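Local structure of mariner Mos1 transposase (Drosophila mauritiana, 4MDA) at residues T34-W39 and H166-M171; H122-L127 and L146-L151; L160-Y165 and R204-L209. The protein moves the Mos1 transposon by a cut-and-paste mechanism, working as a homodimer whose catalytic domains each bind two divalent metal ions. The protein carries 1 engineered substitution. All coordinates share one frame; numbering follows the deposited sequence.

Contact 1 of 3, residues T34-W39 and H166-M171. With MN (manganese (II) ion), chain B; MN (manganese (II) ion), chain C; RLT (N-(4-fluorobenzyl)-5-hydroxy-1-methyl-2-(1-methyl-1-{[(5-methyl-1,3,4-oxadiazol-2-yl)carbonyl]amino}ethyl)-6-oxo-1,6-di hydropyrimidine-4-carboxamide), chain D.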
loop_
_atom_site.group_PDB
_atom_site.type_symbol
_atom_site.label_atom_id
_atom_site.label_comp_id
_atom_site.label_asym_id
_atom_site.label_seq_id
_atom_site.Cartn_x
_atom_site.Cartn_y
_atom_site.Cartn_z
ATOM N N THR A 34 0.441 -0.584 4.894
ATOM C CA THR A 34 0.401 0.071 3.586
ATOM C C THR A 34 -0.612 -0.623 2.693
ATOM O O THR A 34 -0.916 -1.823 2.877
ATOM C CB THR A 34 1.820 0.165 2.996
ATOM O OG1 THR A 34 1.805 1.002 1.818
ATOM C CG2 THR A 34 2.354 -1.202 2.543
ATOM N N GLY A 35 -1.060 0.035 1.632
ATOM C CA GLY A 35 -2.040 -0.635 0.761
ATOM C C GLY A 35 -2.281 0.149 -0.492
ATOM O O GLY A 35 -1.892 1.286 -0.583
ATOM N N ASP A 36 -2.976 -0.497 -1.424
ATOM C CA ASP A 36 -3.265 0.130 -2.722
ATOM C C ASP A 36 -4.255 -0.782 -3.455
ATOM O O ASP A 36 -4.460 -1.936 -3.067
ATOM C CB ASP A 36 -1.970 0.172 -3.508
ATOM C CG ASP A 36 -2.023 1.031 -4.713
ATOM O OD1 ASP A 36 -2.669 2.122 -4.666
ATOM O OD2 ASP A 36 -1.302 0.608 -5.673
ATOM N N GLU A 37 -4.882 -0.211 -4.485
ATOM C CA GLU A 37 -5.790 -0.866 -5.424
ATOM C C GLU A 37 -5.135 -1.245 -6.729
ATOM O O GLU A 37 -4.278 -0.524 -7.190
ATOM C CB GLU A 37 -6.934 0.089 -5.720
ATOM C CG GLU A 37 -7.684 0.609 -4.503
ATOM C CD GLU A 37 -7.173 1.915 -3.900
ATOM O OE1 GLU A 37 -7.985 2.550 -3.155
ATOM O OE2 GLU A 37 -6.046 2.365 -4.211
ATOM N N LYS A 38 -5.576 -2.375 -7.300
ATOM C CA LYS A 38 -5.137 -2.829 -8.622
ATOM C C LYS A 38 -6.265 -3.599 -9.287
ATOM O O LYS A 38 -6.912 -4.413 -8.673
ATOM C CB LYS A 38 -3.921 -3.755 -8.480
ATOM C CG LYS A 38 -3.518 -4.510 -9.746
ATOM C CD LYS A 38 -2.140 -5.167 -9.572
ATOM C CE LYS A 38 -1.695 -6.054 -10.766
ATOM N NZ LYS A 38 -1.414 -5.184 -11.945
ATOM N N TRP A 39 -6.435 -3.370 -10.569
ATOM C CA TRP A 39 -7.391 -4.170 -11.354
ATOM C C TRP A 39 -6.865 -5.558 -11.650
ATOM O O TRP A 39 -5.719 -5.718 -12.136
ATOM C CB TRP A 39 -7.683 -3.448 -12.703
ATOM C CG TRP A 39 -8.516 -2.190 -12.676
ATOM C CD1 TRP A 39 -8.107 -0.941 -13.079
ATOM C CD2 TRP A 39 -9.895 -2.068 -12.312
ATOM N NE1 TRP A 39 -9.150 -0.045 -12.934
ATOM C CE2 TRP A 39 -10.261 -0.715 -12.505
ATOM C CE3 TRP A 39 -10.866 -2.972 -11.821
ATOM C CZ2 TRP A 39 -11.535 -0.244 -12.205
ATOM C CZ3 TRP A 39 -12.136 -2.497 -11.543
ATOM C CH2 TRP A 39 -12.443 -1.132 -11.727
ATOM N N HIS A 166 6.814 -3.890 -4.887
ATOM C CA HIS A 166 7.056 -5.209 -4.292
ATOM C C HIS A 166 5.890 -6.190 -4.508
ATOM O O HIS A 166 6.022 -7.230 -5.198
ATOM C CB HIS A 166 7.455 -5.079 -2.832
ATOM C CG HIS A 166 7.930 -6.333 -2.246
ATOM N ND1 HIS A 166 9.194 -6.827 -2.477
ATOM C CD2 HIS A 166 7.295 -7.259 -1.505
ATOM C CE1 HIS A 166 9.340 -7.966 -1.826
ATOM N NE2 HIS A 166 8.188 -8.266 -1.270
ATOM N N LEU A 167 4.739 -5.852 -3.935
ATOM C CA LEU A 167 3.612 -6.805 -3.921
ATOM C C LEU A 167 3.014 -7.066 -5.277
ATOM O O LEU A 167 2.961 -8.191 -5.767
ATOM C CB LEU A 167 2.520 -6.351 -2.928
ATOM C CG LEU A 167 1.380 -7.358 -2.719
ATOM C CD1 LEU A 167 1.875 -8.596 -2.078
ATOM C CD2 LEU A 167 0.280 -6.672 -1.889
ATOM N N PHE A 168 2.586 -6.013 -5.931
ATOM C CA PHE A 168 1.954 -6.110 -7.257
ATOM C C PHE A 168 2.964 -6.419 -8.361
ATOM O O PHE A 168 2.588 -6.996 -9.330
ATOM C CB PHE A 168 1.195 -4.860 -7.640
ATOM C CG PHE A 168 0.023 -4.494 -6.728
ATOM C CD1 PHE A 168 -0.728 -5.483 -6.077
ATOM C CD2 PHE A 168 -0.417 -3.173 -6.606
ATOM C CE1 PHE A 168 -1.787 -5.134 -5.235
ATOM C CE2 PHE A 168 -1.511 -2.839 -5.796
ATOM C CZ PHE A 168 -2.227 -3.852 -5.127
ATOM N N ALA A 169 4.226 -6.004 -8.219
ATOM C CA ALA A 169 5.300 -6.380 -9.153
ATOM C C ALA A 169 5.392 -7.939 -9.183
ATOM O O ALA A 169 5.317 -8.570 -10.256
ATOM C CB ALA A 169 6.619 -5.761 -8.704
ATOM N N SER A 170 5.443 -8.581 -8.024
ATOM C CA SER A 170 5.513 -10.075 -7.952
ATOM C C SER A 170 4.213 -10.726 -8.478
ATOM O O SER A 170 4.220 -11.666 -9.295
ATOM C CB SER A 170 5.756 -10.497 -6.493
ATOM O OG SER A 170 5.828 -11.887 -6.390
ATOM N N MET A 171 3.083 -10.139 -8.078
ATOM C CA MET A 171 1.740 -10.612 -8.462
ATOM C C MET A 171 1.512 -10.547 -9.954
ATOM O O MET A 171 0.987 -11.502 -10.534
ATOM C CB MET A 171 0.634 -9.846 -7.761
ATOM C CG MET A 171 -0.766 -10.494 -7.805
ATOM S SD MET A 171 -2.090 -9.494 -7.182
ATOM C CE MET A 171 -2.429 -8.207 -8.368
HETATM MN MN MN B . -2.981 3.546 -6.321
HETATM MN MN MN C . -0.521 1.091 -7.576
HETATM C CAA RLT D . -0.402 11.689 -8.889
HETATM C CAB RLT D . 1.193 2.796 -11.549
HETATM C CAC RLT D . 1.453 5.547 -12.791
HETATM C CAD RLT D . -1.009 5.041 -13.557
HETATM O OAE RLT D . -3.275 5.236 -7.640
HETATM O OAF RLT D . 1.089 7.507 -10.473
HETATM O OAG RLT D . 0.362 1.909 -9.489
HETATM O OAH RLT D . -1.432 3.000 -7.724
HETATM F FAI RLT D . -2.291 12.506 -7.060
HETATM C CAJ RLT D . -2.564 10.185 -6.792
HETATM C CAK RLT D . -3.499 11.255 -8.704
HETATM C CAL RLT D . -3.088 8.971 -7.233
HETATM C CAM RLT D . -4.001 10.052 -9.164
HETATM C CAN RLT D . -4.324 7.573 -8.896
HETATM N NAO RLT D . -1.652 10.964 -11.126
HETATM N NAP RLT D . -1.482 9.759 -11.834
HETATM N NAQ RLT D . -1.299 5.523 -10.473
HETATM N NAR RLT D . -3.188 6.730 -9.372
HETATM N NAS RLT D . -0.466 7.003 -12.199
HETATM O OAT RLT D . -0.099 9.763 -10.019
HETATM C CAU RLT D . -2.780 5.675 -8.652
HETATM C CAV RLT D . 0.117 7.769 -11.236
HETATM C CAW RLT D . -0.824 10.882 -10.061
HETATM C CAX RLT D . -2.800 11.342 -7.511
HETATM C CAY RLT D . -3.802 8.888 -8.425
HETATM C CAZ RLT D . -1.179 3.697 -8.833
HETATM C CBA RLT D . -0.546 9.087 -11.103
HETATM C CBB RLT D . -1.756 4.934 -9.323
HETATM C CBC RLT D . -0.373 4.973 -11.315
HETATM C CBD RLT D . -0.185 3.064 -9.710
HETATM N NBE RLT D . 0.156 3.691 -10.895
HETATM C CBF RLT D . -0.033 5.761 -12.688
HETATM O O HOH W 1 -4.312 2.170 -7.412
HETATM O O HOH W 2 -4.721 4.334 -5.324
HETATM O O HOH W 3 -1.876 -0.283 -8.525
#
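Lys38 and Phe168 meet where helix 162-175 lies against strand 32-41, a central strand of the RNase H-like sheet that forms the catalytic domain. This strand carries Asp36, one of the three metal-binding aspartates, with Asp129 and Asp164, typical of a DDD transposase. The Phe168 ring is the centre of the contact. Lys38 covers one face with its aliphatic chain: CB lies 3.8 Å from the ring centroid, only 16° off the normal, in a CH-pi contact, and CD sits 3.6 Å from Phe168 CG. The lysine can do this because its CG is anti to the backbone N (chi1 169°) and the chain then runs straight to CE, passing the phenylalanine in the opposite direction. A lysine suits this partly exposed place, since its methylenes pack on the ring while the ammonium extends beyond it.

Asp36 approaches the same ring at its edge. Its OD2 lies 3.5 Å from Phe168 CE2, near the ring plane, and its backbone O is also in plane near CZ, so the slightly positive C-H rim faces two oxygens. Because OD2 is itself a metal ligand, Phe168 is a second-shell neighbour of the site. The carboxylate bridges two manganese ions. The inhibitor, raltegravir, bridges them too through OAH, its OAE completing a chelate on the ion held by OD1 and its OAG on the ion held by OD2. With an alanine in place of Phe168, the methylenes of Lys38 would probably lose the face they lie on, and a gap would open beside the Asp36 carboxylate. Val75 of strand 70-78 also touches the ring. Farther along the lysine chain, Met171 bends at chi3 (73°), and its CE methyl presses tightly on the lysine, 3.3 Å from Lys38 CD.

Contact 2 of 3, residues H122-L127 and L146-L151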
loop_
_atom_site.group_PDB
_atom_site.type_symbol
_atom_site.label_atom_id
_atom_site.label_comp_id
_atom_site.label_asym_id
_atom_site.label_seq_id
_atom_site.Cartn_x
_atom_site.Cartn_y
_atom_site.Cartn_z
ATOM N N HIS A 122 1.063 0.440 20.462
ATOM C CA HIS A 122 1.647 1.043 19.275
ATOM C C HIS A 122 0.729 1.711 18.323
ATOM O O HIS A 122 -0.369 1.290 18.020
ATOM C CB HIS A 122 2.477 0.020 18.521
ATOM C CG HIS A 122 3.265 -0.855 19.435
ATOM N ND1 HIS A 122 4.520 -0.509 19.892
ATOM C CD2 HIS A 122 2.947 -2.024 20.047
ATOM C CE1 HIS A 122 4.956 -1.440 20.724
ATOM N NE2 HIS A 122 4.016 -2.368 20.839
ATOM N N ARG A 123 1.255 2.783 17.750
ATOM C CA ARG A 123 0.438 3.540 16.820
ATOM C C ARG A 123 0.745 3.106 15.373
ATOM O O ARG A 123 1.909 2.968 15.006
ATOM C CB ARG A 123 0.808 5.025 16.966
ATOM C CG ARG A 123 -0.034 5.950 16.148
ATOM C CD ARG A 123 0.387 7.415 16.266
ATOM N NE ARG A 123 -0.539 8.321 15.622
ATOM C CZ ARG A 123 -0.288 9.627 15.471
ATOM N NH1 ARG A 123 0.807 10.146 15.996
ATOM N NH2 ARG A 123 -1.149 10.438 14.860
ATOM N N VAL A 124 -0.282 2.909 14.607
ATOM C CA VAL A 124 -0.171 2.575 13.195
ATOM C C VAL A 124 0.389 3.735 12.377
ATOM O O VAL A 124 -0.062 4.847 12.536
ATOM C CB VAL A 124 -1.529 2.205 12.592
ATOM C CG1 VAL A 124 -1.470 2.133 11.095
ATOM C CG2 VAL A 124 -2.004 0.918 13.253
ATOM N N ILE A 125 1.314 3.440 11.486
ATOM C CA ILE A 125 1.790 4.414 10.505
ATOM C C ILE A 125 1.263 3.918 9.140
ATOM O O ILE A 125 1.672 2.883 8.635
ATOM C CB ILE A 125 3.309 4.532 10.537
ATOM C CG1 ILE A 125 3.766 5.022 11.926
ATOM C CG2 ILE A 125 3.882 5.382 9.445
ATOM C CD1 ILE A 125 5.215 4.932 12.103
ATOM N N PHE A 126 0.500 4.770 8.491
ATOM C CA PHE A 126 -0.268 4.362 7.327
ATOM C C PHE A 126 0.319 4.986 6.076
ATOM O O PHE A 126 0.547 6.175 6.049
ATOM C CB PHE A 126 -1.706 4.796 7.542
ATOM C CG PHE A 126 -2.684 4.191 6.573
ATOM C CD1 PHE A 126 -2.825 2.847 6.458
ATOM C CD2 PHE A 126 -3.405 4.990 5.679
ATOM C CE1 PHE A 126 -3.758 2.266 5.635
ATOM C CE2 PHE A 126 -4.378 4.406 4.865
ATOM C CZ PHE A 126 -4.519 3.039 4.812
ATOM N N LEU A 127 0.597 4.132 5.100
ATOM C CA LEU A 127 1.185 4.595 3.840
ATOM C C LEU A 127 0.250 4.216 2.722
ATOM O O LEU A 127 0.068 3.005 2.414
ATOM C CB LEU A 127 2.532 3.945 3.669
ATOM C CG LEU A 127 3.311 4.229 2.353
ATOM C CD1 LEU A 127 3.460 5.719 2.288
ATOM C CD2 LEU A 127 4.639 3.514 2.435
ATOM N N LEU A 146 -9.294 7.317 13.808
ATOM C CA LEU A 146 -8.467 6.140 14.008
ATOM C C LEU A 146 -7.125 6.513 14.627
ATOM O O LEU A 146 -6.580 5.721 15.375
ATOM C CB LEU A 146 -8.193 5.425 12.680
ATOM C CG LEU A 146 -9.383 4.641 12.131
ATOM C CD1 LEU A 146 -9.182 4.356 10.640
ATOM C CD2 LEU A 146 -9.541 3.382 12.902
ATOM N N ASN A 147 -6.703 7.730 14.332
ATOM C CA ASN A 147 -5.461 8.357 14.798
ATOM C C ASN A 147 -4.214 7.605 14.395
ATOM O O ASN A 147 -3.234 7.505 15.113
ATOM C CB ASN A 147 -5.526 8.665 16.272
ATOM C CG ASN A 147 -4.643 9.866 16.629
ATOM O OD1 ASN A 147 -3.652 9.711 17.272
ATOM N ND2 ASN A 147 -4.941 10.970 16.123
ATOM N N TRP A 148 -4.281 7.132 13.176
ATOM C CA TRP A 148 -3.107 6.630 12.477
ATOM C C TRP A 148 -2.223 7.789 12.016
ATOM O O TRP A 148 -2.705 8.832 11.556
ATOM C CB TRP A 148 -3.539 5.772 11.322
ATOM C CG TRP A 148 -4.326 4.547 11.726
ATOM C CD1 TRP A 148 -4.544 4.040 13.044
ATOM C CD2 TRP A 148 -4.938 3.613 10.844
ATOM N NE1 TRP A 148 -5.282 2.896 12.956
ATOM C CE2 TRP A 148 -5.554 2.622 11.634
ATOM C CE3 TRP A 148 -5.104 3.557 9.464
ATOM C CZ2 TRP A 148 -6.263 1.558 11.072
ATOM C CZ3 TRP A 148 -5.818 2.541 8.950
ATOM C CH2 TRP A 148 -6.388 1.550 9.726
ATOM N N GLU A 149 -0.931 7.577 12.022
ATOM C CA GLU A 149 -0.036 8.586 11.420
ATOM C C GLU A 149 -0.009 8.387 9.890
ATOM O O GLU A 149 0.337 7.293 9.403
ATOM C CB GLU A 149 1.347 8.469 12.011
ATOM C CG GLU A 149 2.152 9.662 11.610
ATOM C CD GLU A 149 3.584 9.628 12.057
ATOM O OE1 GLU A 149 4.300 10.568 11.617
ATOM O OE2 GLU A 149 4.006 8.684 12.746
ATOM N N VAL A 150 -0.334 9.417 9.104
ATOM C CA VAL A 150 -0.347 9.225 7.656
ATOM C C VAL A 150 0.955 9.778 7.100
ATOM O O VAL A 150 1.250 10.985 7.262
ATOM C CB VAL A 150 -1.581 9.955 7.039
ATOM C CG1 VAL A 150 -1.627 9.824 5.515
ATOM C CG2 VAL A 150 -2.860 9.404 7.661
ATOM N N LEU A 151 1.728 8.925 6.463
ATOM C CA LEU A 151 3.000 9.298 5.879
ATOM C C LEU A 151 2.775 10.102 4.643
ATOM O O LEU A 151 1.834 9.854 3.906
ATOM C CB LEU A 151 3.774 8.023 5.502
ATOM C CG LEU A 151 4.445 7.268 6.587
ATOM C CD1 LEU A 151 5.345 6.218 5.919
ATOM C CD2 LEU A 151 5.325 8.120 7.552
HETATM O O HOH W 4 0.292 7.655 3.427
#
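A parallel strand pair, the two beta arms of a beta-alpha-beta unit, is formed where Ile125 bridges Glu149 and Phe126 bridges Val150; helices 132-135 and 137-146 make the connection. Three backbone bonds zip the strands together: Glu149 N to Val124 O, Phe126 N to Glu149 O (2.7 Å and nearly straight at 177°), and Leu151 N to Phe126 O.

Before the strands begin, Arg123 and Asn147 pin the chains together. Asn147 leaves helix 137-146 with positive phi, a conformation asparagine tolerates well, and its O accepts a bond from Arg123 NE at 2.9 Å. The extended arginine lays its guanidinium almost parallel to the Asn147 amide, the planes 5° apart, with OD1 over one face and Glu149 CB over the other. The Glu149 carboxylate reaches on to a salt bridge with Arg22.

On one side of the pair Trp148 lies flat between Val124 and Leu146. Val124 CB stands 3.7 Å from the centroid of the five-membered ring, over its face, and Leu146 CB covers the opposite face. The branched valine offers a broad, rigid surface to the indole. Phe126 meets the six-membered ring obliquely, the planes at 48°, with Trp148 CE3 above the phenyl face, 3.8 Å from Phe126 CG. On the other side Ile125 CG2 presses into Leu151, 3.5 Å from its CG, near helix 6-25. Strand 125-127 leads directly to metal-binding Asp129, and its partner closes this edge of the sheet, as in the 3-2-1-4-5 strand order of the RNase H-like fold.

Contact 3 of 3, residues L160-Y165 and R204-L209. With MN (manganese (II) ion), chain C; RLT (N-(4-fluorobenzyl)-5-hydroxy-1-methyl-2-(1-methyl-1-{[(5-methyl-1,3,4-oxadiazol-2-yl)carbonyl]amino}ethyl)-6-oxo-1,6-di hydropyrimidine-4-carboxamide), chain D.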
loop_
_atom_site.group_PDB
_atom_site.type_symbol
_atom_site.label_atom_id
_atom_site.label_comp_id
_atom_site.label_asym_id
_atom_site.label_seq_id
_atom_site.Cartn_x
_atom_site.Cartn_y
_atom_site.Cartn_z
ATOM N N LEU A 160 8.053 4.166 -4.808
ATOM C CA LEU A 160 8.166 4.500 -3.405
ATOM C C LEU A 160 7.031 3.818 -2.591
ATOM O O LEU A 160 7.016 3.909 -1.372
ATOM C CB LEU A 160 8.133 6.002 -3.140
ATOM C CG LEU A 160 9.294 6.719 -3.861
ATOM C CD1 LEU A 160 9.282 8.168 -3.544
ATOM C CD2 LEU A 160 10.666 6.120 -3.513
ATOM N N ALA A 161 6.129 3.149 -3.314
ATOM C CA ALA A 161 4.933 2.487 -2.718
ATOM C C ALA A 161 5.157 0.972 -2.702
ATOM O O ALA A 161 5.186 0.340 -3.772
ATOM C CB ALA A 161 3.675 2.794 -3.548
ATOM N N PRO A 162 5.346 0.363 -1.494
ATOM C CA PRO A 162 5.624 -1.062 -1.451
ATOM C C PRO A 162 4.591 -1.945 -2.175
ATOM O O PRO A 162 4.953 -2.991 -2.726
ATOM C CB PRO A 162 5.745 -1.355 0.069
ATOM C CG PRO A 162 6.211 -0.100 0.679
ATOM C CD PRO A 162 5.544 0.969 -0.160
ATOM N N SER A 163 3.341 -1.564 -2.163
ATOM C CA SER A 163 2.352 -2.333 -2.880
ATOM C C SER A 163 2.691 -2.460 -4.370
ATOM O O SER A 163 2.422 -3.500 -4.972
ATOM C CB SER A 163 0.927 -1.795 -2.677
ATOM O OG SER A 163 0.554 -1.731 -1.313
ATOM N N ASP A 164 3.226 -1.359 -4.913
ATOM C CA ASP A 164 3.545 -1.323 -6.341
ATOM C C ASP A 164 4.899 -1.959 -6.618
ATOM O O ASP A 164 4.969 -2.900 -7.442
ATOM C CB ASP A 164 3.410 0.105 -6.867
ATOM C CG ASP A 164 1.958 0.544 -6.991
ATOM O OD1 ASP A 164 1.140 -0.245 -7.529
ATOM O OD2 ASP A 164 1.597 1.673 -6.570
ATOM N N TYR A 165 5.936 -1.558 -5.949
ATOM C CA TYR A 165 7.289 -2.042 -6.366
ATOM C C TYR A 165 7.572 -3.417 -5.861
ATOM O O TYR A 165 8.417 -4.090 -6.416
ATOM C CB TYR A 165 8.367 -1.050 -5.919
ATOM C CG TYR A 165 8.659 -0.968 -4.417
ATOM C CD1 TYR A 165 9.210 -2.011 -3.711
ATOM C CD2 TYR A 165 8.373 0.198 -3.707
ATOM C CE1 TYR A 165 9.464 -1.912 -2.364
ATOM C CE2 TYR A 165 8.630 0.299 -2.367
ATOM C CZ TYR A 165 9.219 -0.727 -1.686
ATOM O OH TYR A 165 9.493 -0.673 -0.353
ATOM N N ARG A 204 10.802 -8.113 3.567
ATOM C CA ARG A 204 11.714 -7.470 2.578
ATOM C C ARG A 204 11.015 -6.334 1.858
ATOM O O ARG A 204 11.605 -5.279 1.628
ATOM C CB ARG A 204 12.198 -8.518 1.577
ATOM C CG ARG A 204 13.388 -8.213 0.616
ATOM C CD ARG A 204 14.091 -9.534 0.143
ATOM N NE ARG A 204 13.196 -10.720 0.151
ATOM C CZ ARG A 204 13.345 -11.834 0.880
ATOM N NH1 ARG A 204 14.380 -12.004 1.695
ATOM N NH2 ARG A 204 12.442 -12.813 0.788
ATOM N N GLY A 205 9.736 -6.501 1.491
ATOM C CA GLY A 205 9.139 -5.452 0.767
ATOM C C GLY A 205 9.047 -4.134 1.547
ATOM O O GLY A 205 9.252 -3.040 0.973
ATOM N N ILE A 206 8.732 -4.213 2.821
ATOM C CA ILE A 206 8.705 -3.033 3.638
ATOM C C ILE A 206 10.104 -2.487 3.884
ATOM O O ILE A 206 10.354 -1.249 3.879
ATOM C CB ILE A 206 8.004 -3.296 4.992
ATOM C CG1 ILE A 206 6.503 -3.669 4.829
ATOM C CG2 ILE A 206 8.074 -2.133 5.925
ATOM C CD1 ILE A 206 5.583 -2.731 4.057
ATOM N N HIS A 207 10.999 -3.392 4.232
ATOM C CA HIS A 207 12.349 -2.931 4.655
ATOM C C HIS A 207 13.216 -2.474 3.503
ATOM O O HIS A 207 14.312 -1.918 3.758
ATOM C CB HIS A 207 12.999 -3.985 5.567
ATOM C CG HIS A 207 12.378 -4.041 6.904
ATOM N ND1 HIS A 207 12.896 -3.409 8.040
ATOM C CD2 HIS A 207 11.176 -4.512 7.270
ATOM C CE1 HIS A 207 12.080 -3.588 9.040
ATOM N NE2 HIS A 207 11.021 -4.249 8.597
ATOM N N LYS A 208 12.757 -2.611 2.257
ATOM C CA LYS A 208 13.341 -2.007 1.049
ATOM C C LYS A 208 13.181 -0.487 1.032
ATOM O O LYS A 208 13.808 0.172 0.210
ATOM C CB LYS A 208 12.781 -2.569 -0.284
ATOM C CG LYS A 208 13.350 -3.863 -0.856
ATOM C CD LYS A 208 12.376 -4.292 -1.958
ATOM C CE LYS A 208 12.603 -5.600 -2.683
ATOM N NZ LYS A 208 11.582 -5.674 -3.819
ATOM N N LEU A 209 12.299 0.053 1.866
ATOM C CA LEU A 209 11.968 1.505 1.794
ATOM C C LEU A 209 13.218 2.443 1.897
ATOM O O LEU A 209 13.419 3.318 1.024
ATOM C CB LEU A 209 10.858 1.886 2.769
ATOM C CG LEU A 209 9.425 1.584 2.286
ATOM C CD1 LEU A 209 8.470 1.647 3.485
ATOM C CD2 LEU A 209 9.045 2.583 1.189
HETATM MN MN MN C . -0.521 1.091 -7.576
HETATM C CAA RLT D . -0.402 11.689 -8.889
HETATM C CAB RLT D . 1.193 2.796 -11.549
HETATM C CAC RLT D . 1.453 5.547 -12.791
HETATM C CAD RLT D . -1.009 5.041 -13.557
HETATM O OAE RLT D . -3.275 5.236 -7.640
HETATM O OAF RLT D . 1.089 7.507 -10.473
HETATM O OAG RLT D . 0.362 1.909 -9.489
HETATM O OAH RLT D . -1.432 3.000 -7.724
HETATM F FAI RLT D . -2.291 12.506 -7.060
HETATM C CAJ RLT D . -2.564 10.185 -6.792
HETATM C CAK RLT D . -3.499 11.255 -8.704
HETATM C CAL RLT D . -3.088 8.971 -7.233
HETATM C CAM RLT D . -4.001 10.052 -9.164
HETATM C CAN RLT D . -4.324 7.573 -8.896
HETATM N NAO RLT D . -1.652 10.964 -11.126
HETATM N NAP RLT D . -1.482 9.759 -11.834
HETATM N NAQ RLT D . -1.299 5.523 -10.473
HETATM N NAR RLT D . -3.188 6.730 -9.372
HETATM N NAS RLT D . -0.466 7.003 -12.199
HETATM O OAT RLT D . -0.099 9.763 -10.019
HETATM C CAU RLT D . -2.780 5.675 -8.652
HETATM C CAV RLT D . 0.117 7.769 -11.236
HETATM C CAW RLT D . -0.824 10.882 -10.061
HETATM C CAX RLT D . -2.800 11.342 -7.511
HETATM C CAY RLT D . -3.802 8.888 -8.425
HETATM C CAZ RLT D . -1.179 3.697 -8.833
HETATM C CBA RLT D . -0.546 9.087 -11.103
HETATM C CBB RLT D . -1.756 4.934 -9.323
HETATM C CBC RLT D . -0.373 4.973 -11.315
HETATM C CBD RLT D . -0.185 3.064 -9.710
HETATM N NBE RLT D . 0.156 3.691 -10.895
HETATM C CBF RLT D . -0.033 5.761 -12.688
HETATM O O HOH W 3 -1.876 -0.283 -8.525
#
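Pro162 and Tyr165, on the first turn of helix 162-175, fit into a hollow walled by Gly205, Ile206, Lys208 and Leu209, where helix 199-207 gives way to helix 209-218. Pro162 is the blunt bump: its CB faces the Ile206 CD1 methyl at 4.2 Å, and its CG rests on Leu209 CD2 at 3.9 Å, the two side chains crossing at about a right angle. A compact proline suits both this pocket and the start of a helix. At Gly205 the bare CA packs on the His166 ring, so the lack of a side chain lets the two backbones come near there.

Leu209 answers with a bump of its own. Its CD2 methyl fills the notch bounded by Leu160 O, at 3.5 Å, Pro162 CG and the edge of the Tyr165 ring.

The tyrosine ring folds back over its own helix, with Pro162 CA 3.4 Å above one face. Its CG stands between backbone N and carbonyl carbon (chi1 71°), a crowded position for a helix residue, and this swings the ring across toward helix 199-207. Lys208 slides past it, CD lying 3.8 Å from Tyr165 CE1, while the lysine NZ bonds to His166. Arg212 adds a cation-pi contact to the ring.

At the ring's tip, Tyr165 OH donates to Gly205 O at 2.7 Å, nearly in line with the carbonyl (175°). Leu209 N turns to Ile206 O, which leaves Gly205 O to receive the phenol rather than the i+4 N-H. One turn thus presents Asp164, which grips a manganese ion through both carboxylate oxygens, and a phenol that ties the turn to the neighbouring helix, so the bond is likely to steady the metal ligand's backbone.

In the fold
Contacts 1 and 3 lie about 10 Å apart between centres and share helix 162-175, so the turn bearing Asp164 and the strand bearing Asp36 converge on the same manganese ion and inhibitor. Contact 2 is farther off, about 20 Å from contact 1 and 17 Å from contact 3, yet its strand 125-127 is the sheet neighbour of strand 32-41, joined to it where Thr34 and Gly35 meet Leu127 O. Along the chain, contact 2 nests inside the loop closed by contact 1, whereas contacts 1 and 3 interleave. Asp36 on the central strand, Asp129 just after strand 125-127 and Asp164 on helix 162-175 are thereby brought together round the metal pair.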